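Long-range contacts in heterodimeric restriction endonuclease R.BspD6I small subunit (Bacillus sp., PDB 2P14), which probably cuts DNA as the catalytic small subunit of a heterodimeric type IIS restriction endonuclease, in complex with a monomeric site-specific nickase: residues A[36-41]-A[61-66]; A[32-37]-A[152-157]; A[69-74]-A[92-97]; A[21-26]-A[42-47]. All coordinates share one frame; numbering follows the deposited sequence. Where two conformers were deposited one is given.

Contact 1 (A[36-41]-A[61-66]); sequences KNLVPN and ILVEYE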
# COMPACT_ATOMS: atom_id res chain seq x y z
N LYS A 36 16.08 0.18 -4.75
CA LYS A 36 17.32 -0.48 -4.35
C LYS A 36 17.06 -1.92 -3.91
O LYS A 36 17.83 -2.81 -4.27
CB LYS A 36 18.12 0.30 -3.31
CG LYS A 36 17.35 1.00 -2.22
CD LYS A 36 18.24 1.96 -1.44
CE LYS A 36 18.87 1.28 -0.24
NZ LYS A 36 19.47 2.30 0.65
N ASN A 37 15.96 -2.14 -3.18
CA ASN A 37 15.53 -3.48 -2.79
C ASN A 37 14.02 -3.58 -2.88
O ASN A 37 13.31 -2.60 -2.62
CB ASN A 37 15.92 -3.79 -1.34
CG ASN A 37 17.38 -3.58 -1.04
OD1 ASN A 37 17.75 -2.77 -0.17
ND2 ASN A 37 18.24 -4.32 -1.72
N LEU A 38 13.53 -4.76 -3.22
CA LEU A 38 12.09 -5.03 -3.24
C LEU A 38 11.91 -6.41 -2.64
O LEU A 38 12.46 -7.39 -3.15
CB LEU A 38 11.52 -4.99 -4.67
CG LEU A 38 10.03 -5.31 -4.85
CD1 LEU A 38 9.13 -4.24 -4.18
CD2 LEU A 38 9.69 -5.41 -6.33
N VAL A 39 11.17 -6.50 -1.54
CA VAL A 39 11.10 -7.75 -0.75
C VAL A 39 9.64 -8.16 -0.59
O VAL A 39 8.91 -7.55 0.21
CB VAL A 39 11.75 -7.57 0.63
CG1 VAL A 39 11.87 -8.93 1.35
CG2 VAL A 39 13.13 -6.95 0.50
N PRO A 40 9.18 -9.15 -1.39
CA PRO A 40 7.85 -9.70 -1.20
C PRO A 40 7.85 -10.71 -0.06
O PRO A 40 8.67 -11.64 -0.06
CB PRO A 40 7.56 -10.38 -2.55
CG PRO A 40 8.91 -10.83 -3.04
CD PRO A 40 9.89 -9.78 -2.53
N ASN A 41 6.98 -10.50 0.92
CA ASN A 41 6.86 -11.46 2.02
C ASN A 41 5.85 -12.56 1.68
O ASN A 41 4.82 -12.69 2.35
CB ASN A 41 6.54 -10.76 3.34
CG ASN A 41 6.45 -11.72 4.50
OD1 ASN A 41 7.06 -12.81 4.42
ND2 ASN A 41 5.77 -11.36 5.56
N ILE A 61 4.92 -6.39 1.64
CA ILE A 61 5.92 -6.02 0.63
C ILE A 61 6.69 -4.85 1.19
O ILE A 61 6.11 -3.96 1.82
CB ILE A 61 5.28 -5.57 -0.72
CG1 ILE A 61 4.31 -6.62 -1.24
CG2 ILE A 61 6.35 -5.29 -1.78
CD1 ILE A 61 3.22 -6.02 -2.15
N LEU A 62 8.00 -4.87 1.00
CA LEU A 62 8.83 -3.70 1.32
C LEU A 62 9.51 -3.26 0.04
O LEU A 62 10.09 -4.09 -0.66
CB LEU A 62 9.91 -4.03 2.36
CG LEU A 62 10.96 -2.96 2.63
CD1 LEU A 62 10.31 -1.72 3.33
CD2 LEU A 62 12.10 -3.60 3.47
N VAL A 63 9.43 -1.96 -0.27
CA VAL A 63 10.25 -1.41 -1.36
C VAL A 63 11.16 -0.32 -0.76
O VAL A 63 10.69 0.62 -0.10
CB VAL A 63 9.40 -0.88 -2.55
CG1 VAL A 63 8.57 0.29 -2.14
CG2 VAL A 63 10.26 -0.52 -3.76
N GLU A 64 12.47 -0.50 -0.96
CA GLU A 64 13.43 0.48 -0.45
C GLU A 64 13.98 1.28 -1.60
O GLU A 64 14.59 0.74 -2.50
CB GLU A 64 14.55 -0.22 0.31
CG GLU A 64 14.04 -0.89 1.56
CD GLU A 64 15.14 -1.52 2.41
OE1 GLU A 64 16.09 -2.12 1.82
OE2 GLU A 64 15.02 -1.45 3.64
N TYR A 65 13.73 2.58 -1.60
CA TYR A 65 14.30 3.46 -2.59
C TYR A 65 15.48 4.17 -1.95
O TYR A 65 15.76 4.02 -0.77
CB TYR A 65 13.28 4.49 -3.03
CG TYR A 65 12.07 3.88 -3.69
CD1 TYR A 65 12.17 3.32 -4.98
CD2 TYR A 65 10.83 3.88 -3.04
CE1 TYR A 65 11.06 2.76 -5.61
CE2 TYR A 65 9.71 3.33 -3.67
CZ TYR A 65 9.83 2.76 -4.95
OH TYR A 65 8.69 2.22 -5.55
N GLU A 66 16.15 5.01 -2.73
CA GLU A 66 17.32 5.68 -2.21
C GLU A 66 17.08 6.49 -0.93
O GLU A 66 17.84 6.36 0.03
CB GLU A 66 17.86 6.59 -3.31
CG GLU A 66 19.18 7.20 -3.02
CD GLU A 66 19.84 7.53 -4.29
OE1 GLU A 66 20.32 6.56 -4.95
OE2 GLU A 66 19.84 8.75 -4.63
O HOH W 1 20.23 5.20 0.10
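Asn37 and Glu64 lean against each other on one face of an antiparallel strand pair, their amide and carboxylate planes turned 50° apart, with Asn37 CB 3.6 Å from Glu64 OE1. The other oxygen of that carboxylate, OE2, is hydrogen-bonded to Tyr97 of helix 80-98, which ties this carboxylate to the helix. Next along the same face, Val39 stands beside Leu62, CB to CB at 4.3 Å. On the opposite face Leu38 reaches diagonally across: with CG anti to its backbone N (chi1 178°), its CD1 branch passes over the neighbouring strand, where it meets Val63 CB at 3.7 Å and Ile61 CG2 at 3.8 Å.

The backbones run in opposite senses, their short axes 178° apart. Asn37–Glu64 and Val39–Leu62 are hydrogen-bonded pairs, the latter joined both ways, Val39 N to Leu62 O at 2.8 Å and Leu62 N back to Val39 O; Leu38–Val63 and Pro40–Ile61 are the non-hydrogen-bonded pairs between and beyond them. At the start of the pairing Lys36 and Asn37 both face Glu64, a classic beta bulge: Glu64 O accepts from Lys36 N at 2.8 Å and, more distantly, from Asn37 N at 3.3 Å.

Strand 37-40 is an outermost strand of the five-stranded mixed sheet, and strand 61-64 lies between it and strand 69-75, to which Ile61 and Val63 are joined by backbone hydrogen bonds with Ile72 and Ile70. Helix 17-32 packs on the face bearing Leu38 and Pro40, both of which touch Tyr26.

Contact 2 (A[32-37]-A[152-157]); sequences LGSYKN and FNPNKL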
# COMPACT_ATOMS: atom_id res chain seq x y z
N LEU A 32 7.37 -0.75 -11.88
CA LEU A 32 7.74 0.67 -11.79
C LEU A 32 9.25 0.83 -11.73
O LEU A 32 9.81 1.81 -12.26
CB LEU A 32 7.09 1.31 -10.57
CG LEU A 32 5.59 1.60 -10.66
CD1 LEU A 32 5.07 2.04 -9.31
CD2 LEU A 32 5.26 2.63 -11.74
N GLY A 33 9.89 -0.09 -11.02
CA GLY A 33 11.34 -0.16 -10.92
C GLY A 33 11.94 0.98 -10.10
O GLY A 33 11.27 1.57 -9.25
N SER A 34 13.24 1.22 -10.33
CA SER A 34 13.92 2.37 -9.69
C SER A 34 14.16 2.17 -8.17
O SER A 34 14.40 3.14 -7.46
CB SER A 34 13.16 3.72 -9.93
OG SER A 34 12.96 4.07 -11.31
N TYR A 35 14.04 0.94 -7.69
CA TYR A 35 14.26 0.62 -6.28
C TYR A 35 15.64 0.08 -6.01
O TYR A 35 16.30 -0.44 -6.92
CB TYR A 35 13.25 -0.43 -5.78
CG TYR A 35 13.14 -1.67 -6.63
CD1 TYR A 35 14.01 -2.75 -6.46
CD2 TYR A 35 12.14 -1.79 -7.59
CE1 TYR A 35 13.90 -3.90 -7.25
CE2 TYR A 35 12.02 -2.91 -8.38
CZ TYR A 35 12.90 -3.95 -8.21
OH TYR A 35 12.75 -5.07 -9.01
N LYS A 36 16.08 0.18 -4.75
CA LYS A 36 17.32 -0.48 -4.35
C LYS A 36 17.06 -1.92 -3.91
O LYS A 36 17.83 -2.81 -4.27
CB LYS A 36 18.12 0.30 -3.31
CG LYS A 36 17.35 1.00 -2.22
CD LYS A 36 18.24 1.96 -1.44
CE LYS A 36 18.87 1.28 -0.24
NZ LYS A 36 19.47 2.30 0.65
N ASN A 37 15.96 -2.14 -3.18
CA ASN A 37 15.53 -3.48 -2.79
C ASN A 37 14.02 -3.58 -2.88
O ASN A 37 13.31 -2.60 -2.62
CB ASN A 37 15.92 -3.79 -1.34
CG ASN A 37 17.38 -3.58 -1.04
OD1 ASN A 37 17.75 -2.77 -0.17
ND2 ASN A 37 18.24 -4.32 -1.72
N PHE A 152 9.85 6.77 -14.14
CA PHE A 152 9.41 6.71 -12.77
C PHE A 152 10.45 7.29 -11.83
O PHE A 152 11.56 6.76 -11.70
CB PHE A 152 9.04 5.27 -12.37
CG PHE A 152 8.69 5.14 -10.91
CD1 PHE A 152 7.66 5.90 -10.37
CD2 PHE A 152 9.42 4.29 -10.09
CE1 PHE A 152 7.36 5.80 -9.00
CE2 PHE A 152 9.12 4.19 -8.76
CZ PHE A 152 8.08 4.93 -8.22
N ASN A 153 10.07 8.39 -11.16
CA ASN A 153 10.91 8.98 -10.15
C ASN A 153 10.35 8.67 -8.75
O ASN A 153 9.34 9.25 -8.37
CB ASN A 153 10.98 10.49 -10.38
CG ASN A 153 11.87 11.20 -9.38
OD1 ASN A 153 12.45 10.61 -8.49
ND2 ASN A 153 12.01 12.52 -9.56
N PRO A 154 11.01 7.78 -7.99
CA PRO A 154 10.50 7.46 -6.64
C PRO A 154 10.29 8.72 -5.78
O PRO A 154 9.38 8.74 -4.95
CB PRO A 154 11.62 6.60 -6.05
CG PRO A 154 12.28 5.95 -7.26
CD PRO A 154 12.26 7.07 -8.29
N ASN A 155 11.10 9.77 -5.98
CA ASN A 155 10.93 10.97 -5.18
C ASN A 155 9.62 11.71 -5.45
O ASN A 155 9.09 12.36 -4.54
CB ASN A 155 12.12 11.90 -5.37
CG ASN A 155 13.43 11.20 -5.10
OD1 ASN A 155 14.32 11.11 -5.98
ND2 ASN A 155 13.57 10.67 -3.89
N LYS A 156 9.11 11.60 -6.68
CA LYS A 156 7.79 12.12 -7.00
C LYS A 156 6.71 11.32 -6.26
O LYS A 156 5.74 11.91 -5.74
CB LYS A 156 7.56 12.14 -8.51
CG LYS A 156 6.20 12.69 -8.92
CD LYS A 156 5.99 12.68 -10.44
CE LYS A 156 4.60 13.22 -10.76
NZ LYS A 156 4.40 13.52 -12.22
N LEU A 157 6.86 10.00 -6.21
CA LEU A 157 5.95 9.18 -5.44
C LEU A 157 6.00 9.57 -3.96
O LEU A 157 4.95 9.67 -3.30
CB LEU A 157 6.24 7.69 -5.63
CG LEU A 157 5.35 6.71 -4.83
CD1 LEU A 157 3.87 6.99 -5.09
CD2 LEU A 157 5.73 5.27 -5.19
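Leu32 and Ser34 flank the turn that ends helix 17-32 and meet Phe152 and Pro154 where helix 154-165 begins, so the contact joins the end of one helix to the capped start of another. Gly33, with positive phi, takes the chain out of the first helix. Asn153 is the N-cap of the second, its OD1 accepting from Asn155 N at 3.0 Å.

The apolar part centres on the buried Phe152 ring. Its CG lies anti to the backbone N (chi1 175°), which turns the ring toward the helix end, and Leu32 CB sits over one face in a CH-pi contact, 4.1 Å from the centroid and offset toward the rim. Pro154 N backs the opposite face, above the ring centre. Pro154 CG also packs against Ser34 CB, at 3.6 Å.

The polar atoms are two carbonyl oxygens at the ring and the Ser34 hydroxyl. Gly33 O lies in the ring plane at the edge of Phe152, 3.4 Å from CD2, and Leu32 O comes still nearer to the same carbon. Ser34 has two conformers; in one of them its OG stands 3.1 Å from Phe152 O, a hydrogen bond that remains unsettled.

Contact 3 (A[69-74]-A[92-97]); sequences SILIEC and RHLQEY. With SO4 (sulfate ion), chain C.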
# COMPACT_ATOMS: atom_id res chain seq x y z
N SER A 69 11.57 4.48 2.17
CA SER A 69 10.99 3.17 1.93
C SER A 69 9.46 3.24 1.98
O SER A 69 8.90 4.13 2.62
CB SER A 69 11.51 2.19 2.98
OG SER A 69 12.92 2.11 2.84
N ILE A 70 8.82 2.26 1.34
CA ILE A 70 7.38 2.09 1.46
C ILE A 70 7.11 0.66 1.88
O ILE A 70 7.62 -0.27 1.25
CB ILE A 70 6.60 2.34 0.16
CG1 ILE A 70 7.00 3.67 -0.51
CG2 ILE A 70 5.10 2.35 0.43
CD1 ILE A 70 6.38 3.82 -1.90
N LEU A 71 6.39 0.53 2.98
CA LEU A 71 5.89 -0.79 3.40
C LEU A 71 4.51 -0.87 2.78
O LEU A 71 3.69 0.01 2.98
CB LEU A 71 5.78 -0.89 4.91
CG LEU A 71 7.06 -1.11 5.71
CD1 LEU A 71 7.91 0.16 5.62
CD2 LEU A 71 6.75 -1.42 7.14
N ILE A 72 4.22 -1.93 2.04
CA ILE A 72 2.95 -2.06 1.38
C ILE A 72 2.18 -3.21 2.03
O ILE A 72 2.69 -4.35 2.14
CB ILE A 72 3.09 -2.26 -0.13
CG1 ILE A 72 3.87 -1.08 -0.76
CG2 ILE A 72 1.72 -2.32 -0.75
CD1 ILE A 72 5.07 -1.53 -1.50
N GLU A 73 0.98 -2.88 2.52
CA GLU A 73 0.11 -3.82 3.24
C GLU A 73 -1.16 -3.96 2.41
O GLU A 73 -1.78 -2.97 2.12
CB GLU A 73 -0.21 -3.32 4.64
CG GLU A 73 1.04 -2.96 5.45
CD GLU A 73 1.76 -4.13 6.05
OE1 GLU A 73 1.59 -5.32 5.64
OE2 GLU A 73 2.55 -3.86 6.96
N CYS A 74 -1.52 -5.19 2.03
CA CYS A 74 -2.64 -5.44 1.13
C CYS A 74 -3.70 -6.22 1.90
O CYS A 74 -3.38 -7.20 2.58
CB CYS A 74 -2.16 -6.32 -0.03
SG CYS A 74 -0.93 -5.43 -1.05
N ARG A 92 2.21 -1.77 13.72
CA ARG A 92 3.36 -2.45 14.30
C ARG A 92 4.48 -2.63 13.28
O ARG A 92 5.67 -2.45 13.59
CB ARG A 92 2.96 -3.82 14.88
CG ARG A 92 4.10 -4.59 15.56
CD ARG A 92 3.59 -5.88 16.22
NE ARG A 92 3.21 -6.92 15.27
CZ ARG A 92 1.95 -7.24 14.95
NH1 ARG A 92 0.93 -6.61 15.52
NH2 ARG A 92 1.70 -8.20 14.08
N HIS A 93 4.15 -3.03 12.06
CA HIS A 93 5.23 -3.24 11.10
C HIS A 93 5.98 -1.94 10.83
O HIS A 93 7.21 -1.94 10.70
CB HIS A 93 4.71 -3.79 9.77
CG HIS A 93 4.05 -5.12 9.88
ND1 HIS A 93 3.15 -5.55 8.92
CD2 HIS A 93 4.13 -6.10 10.81
CE1 HIS A 93 2.72 -6.76 9.26
NE2 HIS A 93 3.30 -7.11 10.40
N LEU A 94 5.22 -0.85 10.72
CA LEU A 94 5.85 0.43 10.45
C LEU A 94 6.71 0.88 11.62
O LEU A 94 7.81 1.38 11.40
CB LEU A 94 4.80 1.49 10.11
CG LEU A 94 5.35 2.86 9.63
CD1 LEU A 94 6.33 2.76 8.48
CD2 LEU A 94 4.19 3.71 9.21
N GLN A 95 6.18 0.73 12.82
CA GLN A 95 6.94 1.10 14.03
C GLN A 95 8.26 0.35 14.05
O GLN A 95 9.33 0.92 14.29
CB GLN A 95 6.15 0.73 15.29
CG GLN A 95 5.01 1.65 15.62
CD GLN A 95 4.21 1.18 16.83
OE1 GLN A 95 4.19 -0.02 17.16
NE2 GLN A 95 3.53 2.11 17.47
N GLU A 96 8.19 -0.94 13.78
CA GLU A 96 9.40 -1.76 13.78
C GLU A 96 10.41 -1.29 12.74
O GLU A 96 11.61 -1.17 13.02
CB GLU A 96 9.02 -3.22 13.57
CG GLU A 96 8.39 -3.80 14.83
CD GLU A 96 9.38 -3.99 15.98
OE1 GLU A 96 10.59 -4.19 15.71
OE2 GLU A 96 8.94 -3.96 17.15
N TYR A 97 9.93 -1.04 11.52
CA TYR A 97 10.84 -0.61 10.48
C TYR A 97 11.46 0.74 10.84
O TYR A 97 12.65 0.97 10.56
CB TYR A 97 10.11 -0.50 9.13
CG TYR A 97 11.07 -0.23 7.99
CD1 TYR A 97 11.74 -1.28 7.36
CD2 TYR A 97 11.34 1.08 7.58
CE1 TYR A 97 12.64 -1.04 6.32
CE2 TYR A 97 12.22 1.35 6.56
CZ TYR A 97 12.88 0.29 5.92
OH TYR A 97 13.77 0.54 4.90
S SO4 C . 1.43 -10.17 10.98
O1 SO4 C . 2.35 -9.33 11.76
O2 SO4 C . 0.12 -10.17 11.65
O3 SO4 C . 1.97 -11.53 10.88
O4 SO4 C . 1.30 -9.59 9.64
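A sharp bend at chi2 (-79°) curls the Glu73 side chain so that its carboxylate meets His93 at the edge of the imidazole, while Tyr97, with CG anti to the backbone N (chi1 -172°), extends its ring past Leu71 to Ser69. His93 ND1 donates to Glu73 OE2 at 2.7 Å in a nearly straight bond; the oxygen lies almost exactly in the ring plane and is approached on its syn side. Glu73 OE1 accepts from Asp60 N, so both carboxylate oxygens are engaged and the group is fixed in rotation.

Between these polar ends, Leu71 CD1 rests over one face of Tyr97 in a CH-pi contact, 4.3 Å from the centroid, and touches Leu94 CD1 at 4.2 Å. Strand 69-75, helix 80-98 and strand 104-110 form a beta-alpha-beta unit, here with the short strand and helix axes at 160°, in a core consistent with the PD-(D/E)XK nucleases.

On its far edge His93 NE2 donates at 2.8 Å to O1 of a sulfate probably taken up from the crystallisation liquor, an oxygen also reached weakly by Arg92 NH2; Gly57 N binds the same ion. With both ring nitrogens of His93 removed, an alanine here would probably leave Glu73 OE2 without its donor and the sulfate less firmly held. At the other end of the strand Ser69 OG lies 2.7 Å from Tyr97 OH.

Contact 4 (A[21-26]-A[42-47]); sequences FEWNTY and FKLDDS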
# COMPACT_ATOMS: atom_id res chain seq x y z
N PHE A 21 -3.74 -10.95 -4.54
CA PHE A 21 -3.85 -9.49 -4.36
C PHE A 21 -2.50 -8.91 -3.98
O PHE A 21 -2.04 -7.92 -4.59
CB PHE A 21 -4.91 -9.21 -3.29
CG PHE A 21 -5.32 -7.78 -3.17
CD1 PHE A 21 -5.76 -7.06 -4.27
CD2 PHE A 21 -5.28 -7.16 -1.93
CE1 PHE A 21 -6.16 -5.72 -4.12
CE2 PHE A 21 -5.66 -5.82 -1.78
CZ PHE A 21 -6.12 -5.11 -2.87
N GLU A 22 -1.83 -9.51 -3.00
CA GLU A 22 -0.49 -9.01 -2.60
C GLU A 22 0.50 -9.20 -3.74
O GLU A 22 1.30 -8.30 -4.07
CB GLU A 22 -0.01 -9.64 -1.28
CG GLU A 22 0.31 -11.12 -1.32
CD GLU A 22 0.60 -11.70 0.07
OE1 GLU A 22 0.72 -10.93 1.04
OE2 GLU A 22 0.74 -12.95 0.17
N TRP A 23 0.42 -10.35 -4.41
CA TRP A 23 1.30 -10.59 -5.54
C TRP A 23 1.13 -9.59 -6.68
O TRP A 23 2.13 -9.09 -7.23
CB TRP A 23 1.07 -12.01 -6.06
CG TRP A 23 1.78 -12.35 -7.35
CD1 TRP A 23 3.12 -12.61 -7.51
CD2 TRP A 23 1.20 -12.45 -8.66
NE1 TRP A 23 3.39 -12.90 -8.83
CE2 TRP A 23 2.24 -12.81 -9.56
CE3 TRP A 23 -0.11 -12.33 -9.15
CZ2 TRP A 23 2.01 -13.02 -10.93
CZ3 TRP A 23 -0.34 -12.51 -10.50
CH2 TRP A 23 0.72 -12.86 -11.38
N ASN A 24 -0.12 -9.23 -6.98
CA ASN A 24 -0.35 -8.33 -8.08
C ASN A 24 0.19 -6.94 -7.75
O ASN A 24 0.72 -6.22 -8.64
CB ASN A 24 -1.82 -8.25 -8.43
CG ASN A 24 -2.02 -7.78 -9.85
OD1 ASN A 24 -1.36 -8.30 -10.77
ND2 ASN A 24 -2.89 -6.80 -10.06
N THR A 25 0.08 -6.58 -6.48
CA THR A 25 0.58 -5.30 -6.02
C THR A 25 2.13 -5.26 -6.12
O THR A 25 2.74 -4.29 -6.56
CB THR A 25 0.06 -5.02 -4.61
OG1 THR A 25 -1.37 -5.06 -4.62
CG2 THR A 25 0.53 -3.62 -4.16
N TYR A 26 2.79 -6.33 -5.69
CA TYR A 26 4.22 -6.51 -5.92
C TYR A 26 4.58 -6.36 -7.42
O TYR A 26 5.57 -5.69 -7.74
CB TYR A 26 4.60 -7.89 -5.38
CG TYR A 26 5.86 -8.50 -5.96
CD1 TYR A 26 7.13 -8.13 -5.49
CD2 TYR A 26 5.77 -9.45 -6.97
CE1 TYR A 26 8.29 -8.71 -6.03
CE2 TYR A 26 6.91 -10.03 -7.50
CZ TYR A 26 8.15 -9.65 -7.05
OH TYR A 26 9.26 -10.28 -7.60
N PHE A 42 6.16 -13.33 0.65
CA PHE A 42 5.35 -14.48 0.24
C PHE A 42 6.20 -15.23 -0.76
O PHE A 42 7.25 -14.74 -1.23
CB PHE A 42 3.98 -14.06 -0.36
CG PHE A 42 4.08 -13.01 -1.46
CD1 PHE A 42 4.31 -13.38 -2.79
CD2 PHE A 42 3.91 -11.66 -1.17
CE1 PHE A 42 4.39 -12.42 -3.80
CE2 PHE A 42 4.01 -10.70 -2.19
CZ PHE A 42 4.23 -11.08 -3.48
N LYS A 43 5.75 -16.45 -1.09
CA LYS A 43 6.51 -17.29 -2.01
C LYS A 43 5.73 -17.62 -3.27
O LYS A 43 4.51 -17.49 -3.32
CB LYS A 43 6.93 -18.60 -1.32
CG LYS A 43 7.73 -18.37 -0.04
CD LYS A 43 9.11 -17.73 -0.31
CE LYS A 43 10.10 -18.77 -0.89
NZ LYS A 43 11.48 -18.24 -1.15
N LEU A 44 6.45 -18.05 -4.29
CA LEU A 44 5.83 -18.52 -5.52
C LEU A 44 6.05 -20.01 -5.64
O LEU A 44 7.08 -20.54 -5.21
CB LEU A 44 6.45 -17.84 -6.72
CG LEU A 44 6.57 -16.32 -6.79
CD1 LEU A 44 7.09 -15.99 -8.16
CD2 LEU A 44 5.23 -15.64 -6.56
N ASP A 45 5.08 -20.68 -6.24
CA ASP A 45 5.26 -22.11 -6.54
C ASP A 45 6.09 -22.25 -7.81
O ASP A 45 6.62 -21.28 -8.34
CB ASP A 45 3.92 -22.84 -6.61
CG ASP A 45 3.04 -22.43 -7.81
OD1 ASP A 45 3.51 -21.80 -8.79
OD2 ASP A 45 1.85 -22.79 -7.75
N ASP A 46 6.20 -23.48 -8.32
CA ASP A 46 7.05 -23.69 -9.48
C ASP A 46 6.45 -23.19 -10.80
O ASP A 46 7.17 -23.02 -11.78
CB ASP A 46 7.58 -25.14 -9.52
CG ASP A 46 8.54 -25.43 -8.35
OD1 ASP A 46 9.45 -24.59 -8.12
OD2 ASP A 46 8.37 -26.45 -7.64
N SER A 47 5.16 -22.89 -10.78
CA SER A 47 4.49 -22.26 -11.92
C SER A 47 4.49 -20.74 -11.86
O SER A 47 3.90 -20.08 -12.71
CB SER A 47 3.03 -22.75 -12.03
OG SER A 47 2.97 -24.11 -12.42
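Phe42, the one buried side chain of the contact, pushes its ring between Glu22, Trp23 and Tyr26 on helix 17-32. Its CG stands between the backbone N and the carbonyl carbon (chi1 51°), a torsion that aims the ring at the helix. The tip, CZ, comes within 3.6 Å of Trp23 CA and 3.7 Å of Tyr26 CB.

Glu22 runs past Phe42 in the opposite direction, its carboxylate only 19° from the ring plane. Stem and carboxylate both lie against the ring: CG and CD come up to Phe42 CD2, CD at 3.5 Å, and OE2 settles 3.5 Å from Phe42 CB; beyond this, Glu22 also touches Asp60.

Trp23 crosses Phe42 at about a right angle, presenting the indole edge: CD1 is 3.9 Å from Phe42 CE1. The same CD1 packs on Leu44 CD2 at 3.8 Å, bringing in the short strand 43-44. Tyr26 completes the group as an offset edge-to-face pair, the edge of Phe42 toward its face, centroids 5.8 Å apart and planes at 90°. Cutting the Phe42 ring back to an alanine would probably open a gap between Glu22 and Tyr26 and leave Trp23 CD1 with Leu44 as its remaining partner in this contact.

Hydrogen bonding plays no part in joining the segments, so the loop after strand 37-40 is fastened to the helix through shape, apolar packing and aromatic geometry, with an acidic group meeting the ring by van der Waals contact, its carboxylate nearly parallel to it.

Overall arrangement
From the N terminus, helix 17-32 supplies 21-26, the first half of contact 4. Contacts 2 and 1 then open in succession from 32-37 and 36-41, which share Lys36 and Asn37. Contact 4 closes at 42-47, crossing both, and fastens the loop after the edge strand back onto the helix. Contact 1 closes at 61-66, pairing strands 37-40 and 61-64. Contact 3 follows in series, joining strand 69-75 to helix 80-98, and is enclosed by the long loop that contact 2 completes at 152-157. Contacts 1 and 3 meet in the sheet through neighbouring strands, while contact 2 brings the start of helix 154-165 against Tyr65 and Ile70.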